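PDB 4B7O: iron-regulated outer membrane protein from Neisseria meningitidis, which probably takes up iron, perhaps as a siderophore complex, across the outer membrane as a TonB-dependent transporter. Local coordinates for residues N101-F106 with R279-E284; Q114-I119 with G135-V139. All coordinates share one frame; numbering follows the deposited sequence.

Contact 1: N101-F106 with R279-E284; sequences NGTSQF and RTVREE
E283 reaches toward T103 with an outstretched side chain, and its OE1 takes the T103 hydroxyl, OG1, as a hydrogen-bond donor; the modelled 2.5 Å is doubtful as a length. The hydroxyl gets there because chi1 of T103 (45°) sets OG1 between the backbone N and the carbonyl carbon. Within 279-284, R279 NH2 makes a salt bridge to the same oxygen, E283 OE1, at 2.9 Å, arriving from above the carboxylate plane. R279 can do this because its chain is bent at its second and third torsions. Residues 101-106 are a loop of the plug domain and 279-284 belong to a loop that follows barrel strand 264-276: this is plug against barrel, as expected of a TonB-dependent receptor. Next to the ion pair, S104 OG donates to the backbone O of E283 at 2.8 Å, coming in 48° out of the carbonyl plane, and takes a weak bond from R279 NH2. R304, from the barrel, pairs with OE2 of E283. Further along, the CB of E284 sits 3.6 Å from F106 CE2, at the ring edge, and E284 OE1, still near the ring, forms a salt bridge with R725.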
# COMPACT_ATOMS: atom_id res chain seq x y z
N ASN A 101 14.72 4.17 -0.64
CA ASN A 101 13.95 4.87 -1.65
C ASN A 101 13.24 3.84 -2.48
O ASN A 101 13.66 2.65 -2.51
CB ASN A 101 14.87 5.72 -2.49
CG ASN A 101 14.14 6.81 -3.30
OD1 ASN A 101 12.90 6.82 -3.48
ND2 ASN A 101 14.95 7.74 -3.83
N GLY A 102 12.16 4.27 -3.14
CA GLY A 102 11.38 3.39 -4.00
C GLY A 102 10.94 2.12 -3.28
O GLY A 102 10.46 2.17 -2.14
N THR A 103 11.15 0.99 -3.94
CA THR A 103 10.68 -0.31 -3.49
C THR A 103 11.63 -0.93 -2.48
O THR A 103 11.43 -2.08 -2.03
CB THR A 103 10.35 -1.22 -4.67
OG1 THR A 103 11.41 -1.14 -5.65
CG2 THR A 103 9.10 -0.73 -5.30
N SER A 104 12.65 -0.16 -2.11
CA SER A 104 13.37 -0.38 -0.85
C SER A 104 12.42 -0.45 0.35
O SER A 104 12.74 -1.14 1.31
CB SER A 104 14.38 0.74 -0.56
OG SER A 104 15.59 0.54 -1.28
N GLN A 105 11.29 0.28 0.26
CA GLN A 105 10.32 0.48 1.38
C GLN A 105 9.28 -0.63 1.53
O GLN A 105 8.66 -1.09 0.55
CB GLN A 105 9.52 1.79 1.20
CG GLN A 105 10.37 3.00 1.31
CD GLN A 105 9.63 4.26 0.93
OE1 GLN A 105 8.42 4.32 0.96
NE2 GLN A 105 10.38 5.28 0.59
N PHE A 106 9.07 -1.01 2.78
CA PHE A 106 8.03 -1.93 3.18
C PHE A 106 7.05 -1.16 3.99
O PHE A 106 7.42 -0.35 4.85
CB PHE A 106 8.58 -3.01 4.13
CG PHE A 106 9.64 -3.85 3.53
CD1 PHE A 106 9.30 -4.97 2.78
CD2 PHE A 106 11.00 -3.54 3.73
CE1 PHE A 106 10.27 -5.78 2.23
CE2 PHE A 106 11.98 -4.33 3.17
CZ PHE A 106 11.61 -5.46 2.42
N ARG A 279 20.44 0.05 -8.94
CA ARG A 279 19.80 -0.52 -7.79
C ARG A 279 20.33 -1.91 -7.50
O ARG A 279 20.45 -2.71 -8.43
CB ARG A 279 18.28 -0.60 -8.00
CG ARG A 279 17.61 0.75 -8.22
CD ARG A 279 17.45 1.52 -6.92
NE ARG A 279 16.28 1.10 -6.17
CZ ARG A 279 16.00 1.49 -4.93
NH1 ARG A 279 16.80 2.33 -4.29
NH2 ARG A 279 14.92 1.05 -4.32
N THR A 280 20.61 -2.17 -6.21
CA THR A 280 21.10 -3.49 -5.71
C THR A 280 20.21 -4.70 -5.98
O THR A 280 19.01 -4.58 -6.33
CB THR A 280 21.41 -3.44 -4.18
OG1 THR A 280 20.25 -3.00 -3.44
CG2 THR A 280 22.58 -2.50 -3.87
N VAL A 281 20.78 -5.90 -5.81
CA VAL A 281 20.01 -7.10 -6.07
C VAL A 281 18.82 -7.14 -5.08
O VAL A 281 17.68 -7.24 -5.51
CB VAL A 281 20.87 -8.39 -6.08
CG1 VAL A 281 19.98 -9.65 -6.15
CG2 VAL A 281 21.78 -8.35 -7.31
N ARG A 282 19.13 -7.00 -3.79
CA ARG A 282 18.18 -6.85 -2.70
C ARG A 282 17.92 -5.40 -2.32
O ARG A 282 18.64 -4.80 -1.52
CB ARG A 282 18.75 -7.53 -1.48
CG ARG A 282 19.19 -8.95 -1.72
CD ARG A 282 20.10 -9.32 -0.58
NE ARG A 282 20.93 -10.44 -0.94
CZ ARG A 282 21.88 -10.39 -1.87
NH1 ARG A 282 22.11 -9.25 -2.54
NH2 ARG A 282 22.61 -11.47 -2.16
N GLU A 283 16.85 -4.82 -2.87
CA GLU A 283 16.65 -3.40 -2.67
C GLU A 283 16.50 -3.05 -1.16
O GLU A 283 16.84 -1.96 -0.77
CB GLU A 283 15.49 -2.91 -3.52
CG GLU A 283 15.73 -2.94 -5.02
CD GLU A 283 14.71 -2.11 -5.80
OE1 GLU A 283 13.81 -1.51 -5.15
OE2 GLU A 283 14.80 -2.01 -7.05
N GLU A 284 16.08 -3.98 -0.31
CA GLU A 284 16.06 -3.71 1.15
C GLU A 284 17.43 -3.45 1.80
O GLU A 284 17.48 -2.93 2.92
CB GLU A 284 15.32 -4.80 1.94
CG GLU A 284 15.94 -6.21 1.92
CD GLU A 284 15.11 -7.28 2.65
OE1 GLU A 284 14.65 -7.03 3.77
OE2 GLU A 284 14.91 -8.41 2.13

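Contact 2: Q114-I119 with G135-V139; sequences QNSVDI and GRFIV
Q114 and R136 are joined through the amide of one and the backbone of the other. Q114 NE2 donates to the carbonyl O of R136 at 3.3 Å, standing well above the carbonyl plane (46° out of it), and Q114 OE1 takes a weak bond from R136 N at 3.5 Å. The amide thus spans the N-H and the C=O of R136, loosely on the N-H side. OE1 is also bonded by the backbone N of L107, which gives the amide a second anchor and helps fix its rotation. On the NE2 side, I138 CG1 comes within 3.9 Å of Q114 NE2. The R136 side chain runs the other way, extended from CG to NE, passing alongside Q114 until its guanidinium lies with one face against Q114 O, which stands 3.4 Å from the plane, displaced toward the edge of the group. The end of R136 is held by the backbone O of D127, with E630 as a weak, long ion partner.

Both segments belong to the plug domain: 114-119 leads into strand 118-121, an outer strand of its mixed four-stranded sheet, and 135-139 lies in the loop from that strand to strand 144-150. Beyond the amide the contact turns apolar. R136 CD rests 3.8 Å from Q114 CB. I119 lies roughly perpendicular to I138, its CD1 3.7 Å from I138 CG1 and close to the carbonyl O of F137. Outside the pair, M85 of helix 85-88 touches I138.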
# COMPACT_ATOMS: atom_id res chain seq x y z
N GLN A 114 2.77 -5.74 3.57
CA GLN A 114 2.08 -5.75 2.25
C GLN A 114 1.69 -7.12 1.73
O GLN A 114 0.96 -7.23 0.75
CB GLN A 114 2.88 -5.04 1.21
CG GLN A 114 2.83 -3.54 1.38
CD GLN A 114 4.00 -2.84 0.71
OE1 GLN A 114 5.19 -3.08 1.05
NE2 GLN A 114 3.68 -1.98 -0.26
N ASN A 115 2.18 -8.17 2.36
CA ASN A 115 1.60 -9.46 2.09
C ASN A 115 0.08 -9.49 2.41
O ASN A 115 -0.65 -10.26 1.81
CB ASN A 115 2.36 -10.54 2.85
CG ASN A 115 1.64 -11.87 2.83
OD1 ASN A 115 1.68 -12.60 1.84
ND2 ASN A 115 0.98 -12.19 3.93
N SER A 116 -0.42 -8.62 3.27
CA SER A 116 -1.87 -8.64 3.53
C SER A 116 -2.51 -7.29 3.28
O SER A 116 -3.74 -7.21 3.20
CB SER A 116 -2.22 -9.07 4.97
OG SER A 116 -1.07 -9.28 5.77
N VAL A 117 -1.72 -6.21 3.23
CA VAL A 117 -2.38 -4.92 2.97
C VAL A 117 -2.17 -4.45 1.55
O VAL A 117 -1.07 -4.37 1.08
CB VAL A 117 -2.13 -3.89 4.07
CG1 VAL A 117 -1.00 -4.31 4.99
CG2 VAL A 117 -2.03 -2.43 3.60
N ASP A 118 -3.27 -4.19 0.85
CA ASP A 118 -3.19 -3.78 -0.54
C ASP A 118 -3.01 -2.30 -0.63
O ASP A 118 -3.19 -1.60 0.36
CB ASP A 118 -4.45 -4.21 -1.27
CG ASP A 118 -4.59 -5.74 -1.30
OD1 ASP A 118 -3.56 -6.47 -1.46
OD2 ASP A 118 -5.72 -6.21 -1.09
N ILE A 119 -2.62 -1.81 -1.80
CA ILE A 119 -2.63 -0.42 -2.10
C ILE A 119 -3.52 -0.34 -3.28
O ILE A 119 -3.21 -0.92 -4.30
CB ILE A 119 -1.25 0.10 -2.56
CG1 ILE A 119 -0.20 -0.17 -1.48
CG2 ILE A 119 -1.32 1.59 -2.87
CD1 ILE A 119 1.03 0.67 -1.73
N GLY A 135 9.95 -4.10 -1.28
CA GLY A 135 8.55 -3.90 -0.91
C GLY A 135 7.72 -3.87 -2.19
O GLY A 135 8.25 -3.66 -3.28
N ARG A 136 6.41 -4.06 -2.07
CA ARG A 136 5.57 -3.96 -3.22
C ARG A 136 5.47 -2.47 -3.67
O ARG A 136 5.60 -1.55 -2.87
CB ARG A 136 4.22 -4.57 -2.90
CG ARG A 136 4.33 -6.09 -2.69
CD ARG A 136 2.98 -6.63 -2.22
NE ARG A 136 2.75 -8.06 -2.45
CZ ARG A 136 3.27 -9.04 -1.72
NH1 ARG A 136 4.10 -8.81 -0.69
NH2 ARG A 136 2.95 -10.29 -2.03
N PHE A 137 5.27 -2.24 -4.95
CA PHE A 137 5.30 -0.88 -5.54
C PHE A 137 4.30 0.06 -4.84
O PHE A 137 3.10 -0.26 -4.73
CB PHE A 137 4.95 -0.95 -7.04
CG PHE A 137 5.35 0.29 -7.81
CD1 PHE A 137 4.52 1.44 -7.83
CD2 PHE A 137 6.57 0.33 -8.50
CE1 PHE A 137 4.92 2.60 -8.51
CE2 PHE A 137 6.96 1.48 -9.18
CZ PHE A 137 6.14 2.62 -9.19
N ILE A 138 4.79 1.22 -4.38
CA ILE A 138 3.92 2.20 -3.78
C ILE A 138 3.72 3.41 -4.67
O ILE A 138 4.68 4.05 -5.06
CB ILE A 138 4.46 2.72 -2.44
CG1 ILE A 138 4.62 1.56 -1.46
CG2 ILE A 138 3.45 3.71 -1.91
CD1 ILE A 138 5.40 1.87 -0.18
N VAL A 139 2.47 3.77 -4.95
CA VAL A 139 2.13 4.81 -5.96
C VAL A 139 2.64 6.22 -5.62
O VAL A 139 2.90 6.55 -4.46
CB VAL A 139 0.60 4.89 -6.16
CG1 VAL A 139 -0.04 5.56 -4.95
CG2 VAL A 139 0.27 5.65 -7.44

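In the fold
Both contacts are largely buried, but they do different jobs. Contact 2 lies about 4 Å from the centre of the chain, measured from its own centre, and joins two parts of the plug; contact 1, about 15 Å out, ties the plug to a barrel loop. The chemistry follows: contact 1 is mainly charged and hydroxyl groups, whereas contact 2 combines a neutral amide lightly bonded to backbone, a guanidinium face against a carbonyl O, and aliphatic packing. They meet through the plug, their centres about 13 Å apart: T103 O and G135 N are 2.6 Å apart, probably hydrogen-bonded, and T103 CG2 packs on F137 CA. The loop 101-106 therefore touches the barrel loop and the 135-139 segment alike.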